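Local atomic coordinates of Lmo0181 protein (Listeria monocytogenes serovar 1/2a, PDB entry 5F7V), a protein that binds the cyclic glucan cycloalternan as a lipoprotein of the extracellular solute-binding family, probably delivering it to an ABC transporter. Residues W151-E156 with A271-K276. Numbering follows the deposited sequence.
Sequences WTWKDE and AGNTQK
Asn273 lies flat on the indole of Trp153: its CB sits over the six-membered ring, 3.5 Å from the centroid, in a CH-pi contact. With CG anti to the backbone N (chi1 -159°), the amide continues over the CE3-CZ3 side, its plane 9° from the ring's. ND2 is held by Asn189 and the indole NE1 by Gln188, while His214 stacks on Trp153. Ala271 O meets the edge of the Trp153 ring, 3.6 Å from Trp153 CD1.

One direct backbone bond crosses, Trp153 N to Gly272 O at 2.9 Å, bent to 136° at the hydrogen; CA of Thr152 adds a CA-H...O contact to the same oxygen. Waters carry other polar links: one joins Trp151 O to Gly272 N, another Glu156 OE1 to Ala271 N, and two connect Lys154 NZ with Asn273 OD1. Glu156 OE2 turns to His249 and Thr173; the side chain is about 13 Å from a glucose unit of the bound glycan.

Ala271 CB lies 4.0 Å from Trp151 CB, an apolar contact, and 3.3 Å from the backbone O of Trp151.

Thr152 is the N-cap of helix 153-163. Asp155 supplies one half of a capping box, OD2 taking the Thr152 N-H near-straight through its anti lone pair, while Thr152 OG1 accepts from Lys154 NZ. Through the Gly272 bond and the Asn273-Trp153 stack, the loop between strands 265-268 and 278-287 covers the helix start, peripheral packing in a periplasmic-binding-protein-type fold.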
# COMPACT_ATOMS: atom_id res chain seq x y z
N TRP A 151 -17.29 6.01 13.43
CA TRP A 151 -17.78 4.65 13.36
C TRP A 151 -16.80 3.67 14.00
O TRP A 151 -15.59 3.85 13.91
CB TRP A 151 -17.93 4.29 11.90
CG TRP A 151 -19.25 4.63 11.24
CD1 TRP A 151 -20.27 5.39 11.71
CD2 TRP A 151 -19.67 4.09 9.98
NE1 TRP A 151 -21.32 5.35 10.81
CE2 TRP A 151 -20.97 4.57 9.75
CE3 TRP A 151 -19.08 3.23 9.04
CZ2 TRP A 151 -21.68 4.20 8.58
CZ3 TRP A 151 -19.80 2.88 7.86
CH2 TRP A 151 -21.06 3.38 7.70
N THR A 152 -17.37 2.61 14.57
CA THR A 152 -16.61 1.41 14.88
C THR A 152 -17.06 0.31 13.94
O THR A 152 -17.99 0.47 13.14
CB THR A 152 -16.72 1.00 16.36
OG1 THR A 152 -18.07 0.63 16.68
CG2 THR A 152 -16.21 2.09 17.28
N TRP A 153 -16.41 -0.86 14.03
CA TRP A 153 -16.80 -1.98 13.15
C TRP A 153 -18.29 -2.22 13.13
O TRP A 153 -18.86 -2.46 12.05
CB TRP A 153 -16.16 -3.29 13.60
CG TRP A 153 -14.67 -3.35 13.46
CD1 TRP A 153 -13.80 -2.54 12.75
CD2 TRP A 153 -13.87 -4.39 14.03
NE1 TRP A 153 -12.52 -3.02 12.90
CE2 TRP A 153 -12.52 -4.14 13.68
CE3 TRP A 153 -14.17 -5.48 14.86
CZ2 TRP A 153 -11.48 -4.98 14.11
CZ3 TRP A 153 -13.12 -6.28 15.31
CH2 TRP A 153 -11.83 -6.03 14.91
N LYS A 154 -18.97 -2.13 14.26
CA LYS A 154 -20.38 -2.47 14.28
C LYS A 154 -21.21 -1.51 13.43
O LYS A 154 -22.20 -1.93 12.84
CB LYS A 154 -20.93 -2.48 15.70
CG LYS A 154 -20.96 -1.13 16.39
CD LYS A 154 -21.34 -1.23 17.86
CE LYS A 154 -20.30 -1.87 18.75
NZ LYS A 154 -19.05 -1.05 18.90
N ASP A 155 -20.81 -0.25 13.31
CA ASP A 155 -21.54 0.69 12.44
C ASP A 155 -21.34 0.33 10.98
O ASP A 155 -22.29 0.38 10.18
CB ASP A 155 -21.07 2.12 12.67
CG ASP A 155 -21.24 2.54 14.09
OD1 ASP A 155 -22.40 2.68 14.51
OD2 ASP A 155 -20.25 2.75 14.81
N GLU A 156 -20.15 -0.03 10.58
CA GLU A 156 -19.97 -0.43 9.20
C GLU A 156 -20.62 -1.77 8.91
O GLU A 156 -21.11 -1.99 7.79
CB GLU A 156 -18.50 -0.47 8.86
CG GLU A 156 -18.30 -1.12 7.53
CD GLU A 156 -16.87 -0.96 7.06
OE1 GLU A 156 -16.00 -0.26 7.68
OE2 GLU A 156 -16.67 -1.64 6.03
N ALA A 271 -13.01 2.62 10.06
CA ALA A 271 -13.45 2.31 11.43
C ALA A 271 -12.56 1.29 12.13
O ALA A 271 -12.10 0.35 11.51
CB ALA A 271 -14.88 1.78 11.38
N GLY A 272 -12.33 1.46 13.42
CA GLY A 272 -11.67 0.46 14.25
C GLY A 272 -12.64 -0.14 15.23
O GLY A 272 -13.85 -0.00 15.11
N ASN A 273 -12.08 -0.80 16.22
CA ASN A 273 -12.87 -1.42 17.28
C ASN A 273 -12.43 -0.91 18.62
O ASN A 273 -13.02 0.07 19.09
CB ASN A 273 -12.91 -2.94 17.18
CG ASN A 273 -14.11 -3.51 17.92
OD1 ASN A 273 -15.19 -2.92 17.92
ND2 ASN A 273 -13.94 -4.63 18.57
N THR A 274 -11.42 -1.50 19.23
CA THR A 274 -10.90 -0.90 20.46
C THR A 274 -10.11 0.37 20.19
O THR A 274 -9.92 1.20 21.11
CB THR A 274 -10.01 -1.89 21.20
OG1 THR A 274 -8.87 -2.21 20.40
CG2 THR A 274 -10.79 -3.14 21.63
N GLN A 275 -9.60 0.51 18.97
CA GLN A 275 -8.88 1.74 18.60
C GLN A 275 -8.84 1.85 17.12
O GLN A 275 -9.09 0.89 16.40
CB GLN A 275 -7.46 1.75 19.16
CG GLN A 275 -6.63 0.52 18.77
CD GLN A 275 -5.35 0.34 19.59
OE1 GLN A 275 -5.22 0.87 20.72
NE2 GLN A 275 -4.43 -0.40 19.06
N LYS A 276 -8.57 3.06 16.66
CA LYS A 276 -8.33 3.30 15.26
C LYS A 276 -6.95 2.80 14.88
O LYS A 276 -6.01 2.87 15.69
CB LYS A 276 -8.44 4.80 14.97
CG LYS A 276 -9.80 5.34 15.39
CD LYS A 276 -9.97 6.83 15.18
CE LYS A 276 -11.32 7.34 15.64
NZ LYS A 276 -11.42 8.82 15.62
O HOH W 1 -13.09 3.84 14.90
O HOH W 2 -17.12 -2.70 19.94
O HOH W 3 -17.68 -2.59 16.77
O HOH W 4 -14.88 2.23 7.70